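Local coordinates for protein endonuclease V (Bacillus subtilis, PDB 3GA2) that probably starts repair of deaminated DNA by nicking the duplex at the second phosphodiester bond 3' to a deoxyinosine, with magnesium as cofactor, at residues A[7-12]-A[94-99]; A[19-24]-A[88-93]; A[123-128]-A[173-178]. The protein carries 1 engineered substitution. All blocks are in the same frame, centred on the assembly; numbering follows the deposited sequence.

Interaction 1: residues A[7-12]-A[94-99]; sequences HKFDMK and RELPLI
The ring of F9 lies flat against P97, and L96 closes in at its far end. P97 supplies a CH-pi contact: its CG sits over the middle of one ring face, 3.8 Å from the centroid and 5° off the ring normal. CD of the same proline reaches the outer part of the ring, 3.9 Å from F9 CE1. L96 meets the ring differently. Its CB comes in obliquely, 3.5 Å from F9 CZ, while its CD2 lies in the ring plane at the edge, 3.9 Å from F9 CE1. F9 and L96 cross at about a right angle. F9 CG is anti to the carbonyl carbon (chi1 -63°), which carries the ring off the loop and toward the helix. L96 has chi1 at -97°, well away from a staggered value. Its CB is set by the backbone; chi1 together with chi2 puts CD2 at the rim of the phenylalanine ring. The contact is purely apolar. P97 fits the first turn of its helix, where the missing N-H costs no helical bond. Segment 7-12 is the loop that leads into helix 14-25, and F9 fastens it to the start of helix 96-105. Helix 128-136 lines the site: L96 also touches H131 and F135, and the H7 ring meets the same two residues.

Interaction 2: residues A[19-24]-A[88-93]; sequences QVQFNL and SGFLAF
Helix 14-25 is packed here, through V20 and Q21, against the turn that enters helix 96-105. That turn holds F90 and F93, and follows a stretch that probably corresponds to the wedge with which endonuclease V relatives probe DNA. F93 takes both helix residues at its ring edge. V20 CG1 lies 3.8 Å from F93 CE2, and Q21 CG lies 3.8 Å from F93 CZ. The Q21 chain is extended beyond CG (chi2 -170°), which carries its amide between the two phenylalanines. NE2 of Q21 is near the edge of each ring, 3.7 Å from F93 CE1 and 3.8 Å from F90 CD2. The amide is tilted 42° to the F93 ring and 59° to the F90 ring. A water joins the segments: Q21 NE2 donates to it at 3.0 Å, and it donates to G89 O at 2.7 Å. F17, one turn earlier on the helix, stacks on F90 and meets F93 edge-to-face. The chemistry is therefore mixed. The aliphatic part of Q21 and the V20 branch give hydrophobic packing, while the buried amide nitrogen gets its acceptor from the water and, through it, is tied to the turn backbone.

Interaction 3: residues A[123-128]-A[173-178]; sequences YNHMGV and EVYGRA
One face of the Y175 ring is taken by H125, whose imidazole end points at the ring centre. At the edge of the imidazole, in its plane, lies Y175 CD2. The two rings are neither stacked nor edge-to-face: their centroids are 4.2 Å apart and their planes make 49°. The side chains cross at about a right angle. Y120 stacks on the H125 ring. The extended chain of E173 (chi2 -178°) brings its carboxylate near the same end of the imidazole that meets Y175. This side chain also touches a crystal neighbour, which may influence its pose. Y175 has CG anti to the carbonyl carbon (chi1 -82°), and its ring reaches from the strand toward the loop. At its tip, a water that donates to Y123 O at 2.8 Å makes a weak 3.4 Å contact with Y175 OH. L121 and I150 also touch Y175. An alanine in place of Y175 would take away the face under H125 and the hydroxyl by the water, and would probably leave the imidazole held mainly by Y120. The arrangement is plain packing in the RNase H-like fold. It joins the loop after strand 113-116, which ends with G127 as N-cap of helix 128-136, to strand 173-179 of the mixed sheet.

Overall arrangement
Interactions 1 and 2 are neighbours, with centres about 10 Å apart, and interaction 2 is nested inside the chain loop closed by interaction 1. H7 packs on V20 and L24, and F9 on the backbone of F93. Together they bind the N-terminal loop and helix 14-25 to the turn and start of helix 96-105. Interaction 3 comes later in the chain, its centre about 14 Å from interaction 2 and 21 Å from interaction 1. M126 and V128 link it back, touching Q21, L24 and A92, and V128 also reaches L96 and I99. Helix 128-136 borders all three, and the loop leading into it carries the contact to strand 173-179 of the RNase H-like sheet.

Interaction 1: residues A[7-12]-A[94-99]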
loop_
_atom_site.group_PDB
_atom_site.type_symbol
_atom_site.label_atom_id
_atom_site.label_comp_id
_atom_site.label_asym_id
_atom_site.label_seq_id
_atom_site.Cartn_x
_atom_site.Cartn_y
_atom_site.Cartn_z
ATOM N N HIS A 7 7.565 14.750 7.491
ATOM C CA HIS A 7 8.818 14.679 8.223
ATOM C C HIS A 7 9.994 14.321 7.328
ATOM O O HIS A 7 9.825 13.914 6.178
ATOM C CB HIS A 7 8.727 13.646 9.352
ATOM C CG HIS A 7 8.504 12.243 8.879
ATOM N ND1 HIS A 7 7.248 11.678 8.784
ATOM C CD2 HIS A 7 9.376 11.283 8.492
ATOM C CE1 HIS A 7 7.358 10.432 8.365
ATOM N NE2 HIS A 7 8.639 10.165 8.179
ATOM N N LYS A 8 11.194 14.461 7.879
ATOM C CA LYS A 8 12.413 14.154 7.148
ATOM C C LYS A 8 12.791 12.700 7.391
ATOM O O LYS A 8 12.221 12.040 8.256
ATOM C CB LYS A 8 13.538 15.078 7.619
ATOM C CG LYS A 8 13.854 14.928 9.098
ATOM C CD LYS A 8 14.216 16.256 9.736
ATOM C CE LYS A 8 14.330 16.115 11.248
ATOM N NZ LYS A 8 14.422 17.436 11.931
ATOM N N PHE A 9 13.755 12.206 6.627
ATOM C CA PHE A 9 14.201 10.827 6.768
ATOM C C PHE A 9 15.629 10.765 7.300
ATOM O O PHE A 9 16.509 10.192 6.662
ATOM C CB PHE A 9 14.102 10.122 5.415
ATOM C CG PHE A 9 12.697 10.028 4.894
ATOM C CD1 PHE A 9 11.857 8.995 5.301
ATOM C CD2 PHE A 9 12.190 11.006 4.048
ATOM C CE1 PHE A 9 10.534 8.941 4.872
ATOM C CE2 PHE A 9 10.871 10.962 3.616
ATOM C CZ PHE A 9 10.041 9.927 4.031
ATOM N N ASP A 10 15.853 11.355 8.473
ATOM C CA ASP A 10 17.182 11.365 9.084
ATOM C C ASP A 10 17.275 10.459 10.311
ATOM O O ASP A 10 18.251 10.526 11.059
ATOM C CB ASP A 10 17.575 12.786 9.496
ATOM C CG ASP A 10 17.559 13.756 8.339
ATOM O OD1 ASP A 10 18.240 13.499 7.321
ATOM O OD2 ASP A 10 16.870 14.790 8.448
HETATM N N MSE A 11 16.263 9.621 10.520
HETATM C CA MSE A 11 16.243 8.714 11.664
HETATM C C MSE A 11 17.496 7.839 11.718
HETATM O O MSE A 11 17.953 7.340 10.689
HETATM C CB MSE A 11 15.008 7.806 11.609
HETATM C CG MSE A 11 13.659 8.507 11.769
HETATM SE SE MSE A 11 13.119 9.606 10.265
HETATM C CE MSE A 11 13.188 11.330 11.131
ATOM N N LYS A 12 18.040 7.650 12.920
ATOM C CA LYS A 12 19.233 6.823 13.095
ATOM C C LYS A 12 18.896 5.528 13.834
ATOM O O LYS A 12 18.708 4.482 13.215
ATOM C CB LYS A 12 20.315 7.581 13.873
ATOM C CG LYS A 12 20.152 9.091 13.900
ATOM C CD LYS A 12 19.556 9.539 15.225
ATOM C CE LYS A 12 19.286 11.030 15.246
ATOM N NZ LYS A 12 18.734 11.459 16.560
ATOM N N ARG A 94 12.161 3.257 4.503
ATOM C CA ARG A 94 13.080 3.205 3.376
ATOM C C ARG A 94 12.373 3.086 2.034
ATOM O O ARG A 94 13.016 2.906 1.002
ATOM C CB ARG A 94 14.093 2.067 3.542
ATOM C CG ARG A 94 13.520 0.700 3.820
ATOM C CD ARG A 94 14.642 -0.338 3.810
ATOM N NE ARG A 94 14.210 -1.637 4.318
ATOM C CZ ARG A 94 13.973 -1.900 5.599
ATOM N NH1 ARG A 94 14.130 -0.952 6.515
ATOM N NH2 ARG A 94 13.582 -3.114 5.965
ATOM N N GLU A 95 11.048 3.193 2.048
ATOM C CA GLU A 95 10.275 3.110 0.812
ATOM C C GLU A 95 9.648 4.457 0.491
ATOM O O GLU A 95 9.558 4.843 -0.667
ATOM C CB GLU A 95 9.165 2.065 0.939
ATOM C CG GLU A 95 9.649 0.661 1.208
ATOM C CD GLU A 95 8.508 -0.337 1.237
ATOM O OE1 GLU A 95 7.564 -0.138 2.028
ATOM O OE2 GLU A 95 8.559 -1.321 0.470
ATOM N N LEU A 96 9.229 5.167 1.533
ATOM C CA LEU A 96 8.590 6.461 1.383
ATOM C C LEU A 96 9.303 7.432 0.446
ATOM O O LEU A 96 8.665 8.049 -0.407
ATOM C CB LEU A 96 8.380 7.097 2.755
ATOM C CG LEU A 96 6.983 6.911 3.359
ATOM C CD1 LEU A 96 6.519 5.479 3.158
ATOM C CD2 LEU A 96 7.007 7.270 4.844
ATOM N N PRO A 97 10.629 7.585 0.585
ATOM C CA PRO A 97 11.348 8.509 -0.302
ATOM C C PRO A 97 11.050 8.250 -1.784
ATOM O O PRO A 97 10.762 9.180 -2.538
ATOM C CB PRO A 97 12.811 8.271 0.071
ATOM C CG PRO A 97 12.709 7.995 1.554
ATOM C CD PRO A 97 11.534 7.032 1.608
ATOM N N LEU A 98 11.107 6.989 -2.199
ATOM C CA LEU A 98 10.814 6.651 -3.588
ATOM C C LEU A 98 9.331 6.847 -3.897
ATOM O O LEU A 98 8.969 7.244 -5.005
ATOM C CB LEU A 98 11.213 5.205 -3.893
ATOM C CG LEU A 98 12.718 4.969 -4.056
ATOM C CD1 LEU A 98 13.009 3.490 -4.195
ATOM C CD2 LEU A 98 13.206 5.733 -5.277
ATOM N N ILE A 99 8.476 6.567 -2.917
ATOM C CA ILE A 99 7.036 6.720 -3.099
ATOM C C ILE A 99 6.675 8.187 -3.301
ATOM O O ILE A 99 5.909 8.537 -4.204
ATOM C CB ILE A 99 6.256 6.176 -1.887
ATOM C CG1 ILE A 99 6.583 4.689 -1.704
ATOM C CG2 ILE A 99 4.749 6.379 -2.097
ATOM C CD1 ILE A 99 5.952 4.050 -0.468
#

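Interaction 2: residues A[19-24]-A[88-93]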
loop_
_atom_site.group_PDB
_atom_site.type_symbol
_atom_site.label_atom_id
_atom_site.label_comp_id
_atom_site.label_asym_id
_atom_site.label_seq_id
_atom_site.Cartn_x
_atom_site.Cartn_y
_atom_site.Cartn_z
ATOM N N GLN A 19 9.470 7.009 17.438
ATOM C CA GLN A 19 8.916 8.309 17.789
ATOM C C GLN A 19 8.070 8.858 16.648
ATOM O O GLN A 19 7.006 9.430 16.876
ATOM C CB GLN A 19 10.040 9.290 18.126
ATOM C CG GLN A 19 9.555 10.516 18.879
ATOM C CD GLN A 19 9.091 10.184 20.289
ATOM O OE1 GLN A 19 8.477 11.010 20.964
ATOM N NE2 GLN A 19 9.393 8.970 20.745
ATOM N N VAL A 20 8.547 8.688 15.418
ATOM C CA VAL A 20 7.813 9.162 14.249
ATOM C C VAL A 20 6.503 8.383 14.122
ATOM O O VAL A 20 5.448 8.973 13.930
ATOM C CB VAL A 20 8.641 8.988 12.949
ATOM C CG1 VAL A 20 7.822 9.427 11.739
ATOM C CG2 VAL A 20 9.921 9.811 13.034
ATOM N N GLN A 21 6.573 7.059 14.243
ATOM C CA GLN A 21 5.376 6.234 14.133
ATOM C C GLN A 21 4.343 6.595 15.188
ATOM O O GLN A 21 3.165 6.783 14.883
ATOM C CB GLN A 21 5.708 4.748 14.271
ATOM C CG GLN A 21 6.587 4.192 13.173
ATOM C CD GLN A 21 6.688 2.680 13.224
ATOM O OE1 GLN A 21 6.724 2.081 14.305
ATOM N NE2 GLN A 21 6.754 2.053 12.054
ATOM N N PHE A 22 4.787 6.683 16.436
ATOM C CA PHE A 22 3.882 7.000 17.533
ATOM C C PHE A 22 3.213 8.359 17.371
ATOM O O PHE A 22 2.065 8.550 17.773
ATOM C CB PHE A 22 4.625 6.913 18.870
ATOM C CG PHE A 22 4.814 5.500 19.365
ATOM C CD1 PHE A 22 3.717 4.661 19.539
ATOM C CD2 PHE A 22 6.079 5.016 19.675
ATOM C CE1 PHE A 22 3.879 3.361 20.015
ATOM C CE2 PHE A 22 6.248 3.715 20.152
ATOM C CZ PHE A 22 5.144 2.889 20.324
ATOM N N ASN A 23 3.925 9.303 16.772
ATOM C CA ASN A 23 3.362 10.625 16.558
ATOM C C ASN A 23 2.261 10.551 15.508
ATOM O O ASN A 23 1.130 10.965 15.750
ATOM C CB ASN A 23 4.453 11.596 16.099
ATOM C CG ASN A 23 5.340 12.056 17.240
ATOM O OD1 ASN A 23 6.386 12.671 17.023
ATOM N ND2 ASN A 23 4.919 11.770 18.465
ATOM N N LEU A 24 2.596 10.013 14.341
ATOM C CA LEU A 24 1.630 9.900 13.257
ATOM C C LEU A 24 0.468 8.975 13.603
ATOM O O LEU A 24 -0.667 9.218 13.193
ATOM C CB LEU A 24 2.326 9.403 11.992
ATOM C CG LEU A 24 3.446 10.308 11.474
ATOM C CD1 LEU A 24 4.092 9.653 10.268
ATOM C CD2 LEU A 24 2.890 11.682 11.112
ATOM N N SER A 88 15.849 -2.587 12.177
ATOM C CA SER A 88 14.921 -3.585 11.643
ATOM C C SER A 88 13.476 -3.329 12.045
ATOM O O SER A 88 13.199 -2.926 13.173
ATOM C CB SER A 88 15.325 -4.989 12.105
ATOM O OG SER A 88 16.479 -5.443 11.419
ATOM N N GLY A 89 12.562 -3.567 11.112
ATOM C CA GLY A 89 11.153 -3.373 11.391
ATOM C C GLY A 89 10.577 -2.060 10.901
ATOM O O GLY A 89 9.495 -1.667 11.335
ATOM N N PHE A 90 11.282 -1.374 10.004
ATOM C CA PHE A 90 10.785 -0.104 9.489
ATOM C C PHE A 90 10.927 0.024 7.982
ATOM O O PHE A 90 11.470 1.005 7.486
ATOM C CB PHE A 90 11.499 1.060 10.170
ATOM C CG PHE A 90 11.545 0.946 11.659
ATOM C CD1 PHE A 90 12.637 0.353 12.286
ATOM C CD2 PHE A 90 10.490 1.410 12.438
ATOM C CE1 PHE A 90 12.678 0.221 13.669
ATOM C CE2 PHE A 90 10.520 1.282 13.824
ATOM C CZ PHE A 90 11.619 0.686 14.443
ATOM N N LEU A 91 10.425 -0.969 7.259
ATOM C CA LEU A 91 10.492 -0.971 5.806
ATOM C C LEU A 91 9.895 0.295 5.199
ATOM O O LEU A 91 10.480 0.895 4.299
ATOM C CB LEU A 91 9.755 -2.188 5.255
ATOM C CG LEU A 91 9.750 -2.330 3.734
ATOM C CD1 LEU A 91 11.184 -2.459 3.223
ATOM C CD2 LEU A 91 8.926 -3.548 3.342
ATOM N N ALA A 92 8.729 0.695 5.696
ATOM C CA ALA A 92 8.045 1.878 5.191
ATOM C C ALA A 92 8.945 3.106 5.098
ATOM O O ALA A 92 8.843 3.886 4.148
ATOM C CB ALA A 92 6.836 2.190 6.055
ATOM N N PHE A 93 9.825 3.286 6.081
ATOM C CA PHE A 93 10.716 4.443 6.069
ATOM C C PHE A 93 11.682 4.432 4.890
ATOM O O PHE A 93 11.991 5.483 4.329
ATOM C CB PHE A 93 11.506 4.546 7.379
ATOM C CG PHE A 93 10.670 4.949 8.561
ATOM C CD1 PHE A 93 9.867 4.019 9.212
ATOM C CD2 PHE A 93 10.680 6.264 9.021
ATOM C CE1 PHE A 93 9.086 4.391 10.306
ATOM C CE2 PHE A 93 9.902 6.644 10.111
ATOM C CZ PHE A 93 9.104 5.707 10.757
HETATM O O HOH W 1 7.407 -0.775 12.735
#

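Interaction 3: residues A[123-128]-A[173-178]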
loop_
_atom_site.group_PDB
_atom_site.type_symbol
_atom_site.label_atom_id
_atom_site.label_comp_id
_atom_site.label_asym_id
_atom_site.label_seq_id
_atom_site.Cartn_x
_atom_site.Cartn_y
_atom_site.Cartn_z
ATOM N N TYR A 123 1.860 -4.081 13.314
ATOM C CA TYR A 123 2.227 -4.091 14.732
ATOM C C TYR A 123 1.861 -2.798 15.444
ATOM O O TYR A 123 1.406 -2.811 16.582
ATOM C CB TYR A 123 3.738 -4.312 14.908
ATOM C CG TYR A 123 4.291 -5.567 14.269
ATOM C CD1 TYR A 123 5.228 -5.491 13.235
ATOM C CD2 TYR A 123 3.886 -6.832 14.699
ATOM C CE1 TYR A 123 5.746 -6.647 12.643
ATOM C CE2 TYR A 123 4.397 -7.992 14.112
ATOM C CZ TYR A 123 5.323 -7.893 13.087
ATOM O OH TYR A 123 5.812 -9.037 12.495
ATOM N N ASN A 124 2.076 -1.675 14.777
ATOM C CA ASN A 124 1.766 -0.402 15.400
ATOM C C ASN A 124 0.844 0.435 14.524
ATOM O O ASN A 124 0.900 1.665 14.541
ATOM C CB ASN A 124 3.069 0.344 15.697
ATOM C CG ASN A 124 3.008 1.122 16.991
ATOM O OD1 ASN A 124 2.509 0.625 17.999
ATOM N ND2 ASN A 124 3.529 2.344 16.977
ATOM N N HIS A 125 -0.013 -0.251 13.768
ATOM C CA HIS A 125 -0.964 0.401 12.866
ATOM C C HIS A 125 -0.235 1.402 11.981
ATOM O O HIS A 125 -0.816 2.384 11.534
ATOM C CB HIS A 125 -2.050 1.121 13.678
ATOM C CG HIS A 125 -2.967 0.194 14.418
ATOM N ND1 HIS A 125 -3.426 0.455 15.691
ATOM C CD2 HIS A 125 -3.522 -0.989 14.056
ATOM C CE1 HIS A 125 -4.221 -0.525 16.083
ATOM N NE2 HIS A 125 -4.296 -1.413 15.109
HETATM N N MSE A 126 1.040 1.150 11.709
HETATM C CA MSE A 126 1.791 2.093 10.902
HETATM C C MSE A 126 2.455 1.486 9.668
HETATM O O MSE A 126 3.616 1.775 9.373
HETATM C CB MSE A 126 2.821 2.791 11.789
HETATM C CG MSE A 126 3.154 4.212 11.370
HETATM SE SE MSE A 126 1.596 5.370 11.175
HETATM C CE MSE A 126 2.399 6.617 9.955
ATOM N N GLY A 127 1.716 0.632 8.961
ATOM C CA GLY A 127 2.232 0.031 7.744
ATOM C C GLY A 127 2.370 1.112 6.676
ATOM O O GLY A 127 1.797 2.197 6.801
ATOM N N VAL A 128 3.116 0.809 5.617
ATOM C CA VAL A 128 3.366 1.760 4.536
ATOM C C VAL A 128 2.123 2.462 3.975
ATOM O O VAL A 128 2.150 3.671 3.725
ATOM C CB VAL A 128 4.161 1.074 3.371
ATOM C CG1 VAL A 128 3.307 0.015 2.696
ATOM C CG2 VAL A 128 4.637 2.119 2.359
ATOM N N GLU A 173 -9.857 -5.328 18.747
ATOM C CA GLU A 173 -9.854 -4.286 17.729
ATOM C C GLU A 173 -9.690 -4.882 16.344
ATOM O O GLU A 173 -8.951 -5.850 16.154
ATOM C CB GLU A 173 -8.743 -3.272 18.005
ATOM C CG GLU A 173 -9.143 -2.226 19.030
ATOM C CD GLU A 173 -8.065 -1.193 19.283
ATOM O OE1 GLU A 173 -7.466 -0.703 18.301
ATOM O OE2 GLU A 173 -7.830 -0.861 20.468
ATOM N N VAL A 174 -10.394 -4.312 15.375
ATOM C CA VAL A 174 -10.309 -4.802 14.010
ATOM C C VAL A 174 -9.109 -4.194 13.295
ATOM O O VAL A 174 -9.097 -3.000 13.005
ATOM C CB VAL A 174 -11.570 -4.448 13.201
ATOM C CG1 VAL A 174 -11.383 -4.885 11.754
ATOM C CG2 VAL A 174 -12.787 -5.120 13.807
ATOM N N TYR A 175 -8.103 -5.010 13.010
ATOM C CA TYR A 175 -6.920 -4.514 12.307
ATOM C C TYR A 175 -7.113 -4.504 10.797
ATOM O O TYR A 175 -6.541 -3.667 10.099
ATOM C CB TYR A 175 -5.685 -5.357 12.641
ATOM C CG TYR A 175 -5.002 -4.981 13.938
ATOM C CD1 TYR A 175 -3.618 -4.776 13.983
ATOM C CD2 TYR A 175 -5.726 -4.844 15.120
ATOM C CE1 TYR A 175 -2.971 -4.441 15.173
ATOM C CE2 TYR A 175 -5.090 -4.510 16.317
ATOM C CZ TYR A 175 -3.720 -4.308 16.336
ATOM O OH TYR A 175 -3.103 -3.950 17.509
ATOM N N GLY A 176 -7.917 -5.440 10.303
ATOM C CA GLY A 176 -8.170 -5.538 8.877
ATOM C C GLY A 176 -8.991 -6.780 8.556
ATOM O O GLY A 176 -9.645 -7.333 9.438
ATOM N N ARG A 177 -8.961 -7.223 7.305
ATOM C CA ARG A 177 -9.720 -8.402 6.903
ATOM C C ARG A 177 -8.935 -9.366 6.012
ATOM O O ARG A 177 -8.029 -8.960 5.284
ATOM C CB ARG A 177 -10.998 -7.981 6.159
ATOM C CG ARG A 177 -12.037 -7.272 7.023
ATOM C CD ARG A 177 -13.218 -6.741 6.212
ATOM N NE ARG A 177 -14.254 -6.180 7.079
ATOM C CZ ARG A 177 -15.308 -5.493 6.647
ATOM N NH1 ARG A 177 -15.475 -5.275 5.347
ATOM N NH2 ARG A 177 -16.200 -5.028 7.513
ATOM N N ALA A 178 -9.281 -10.648 6.090
ATOM C CA ALA A 178 -8.664 -11.656 5.236
ATOM C C ALA A 178 -9.739 -11.697 4.164
ATOM O O ALA A 178 -10.892 -12.023 4.449
ATOM C CB ALA A 178 -8.565 -12.991 5.956
HETATM O O HOH W 2 0.154 -4.633 18.225
#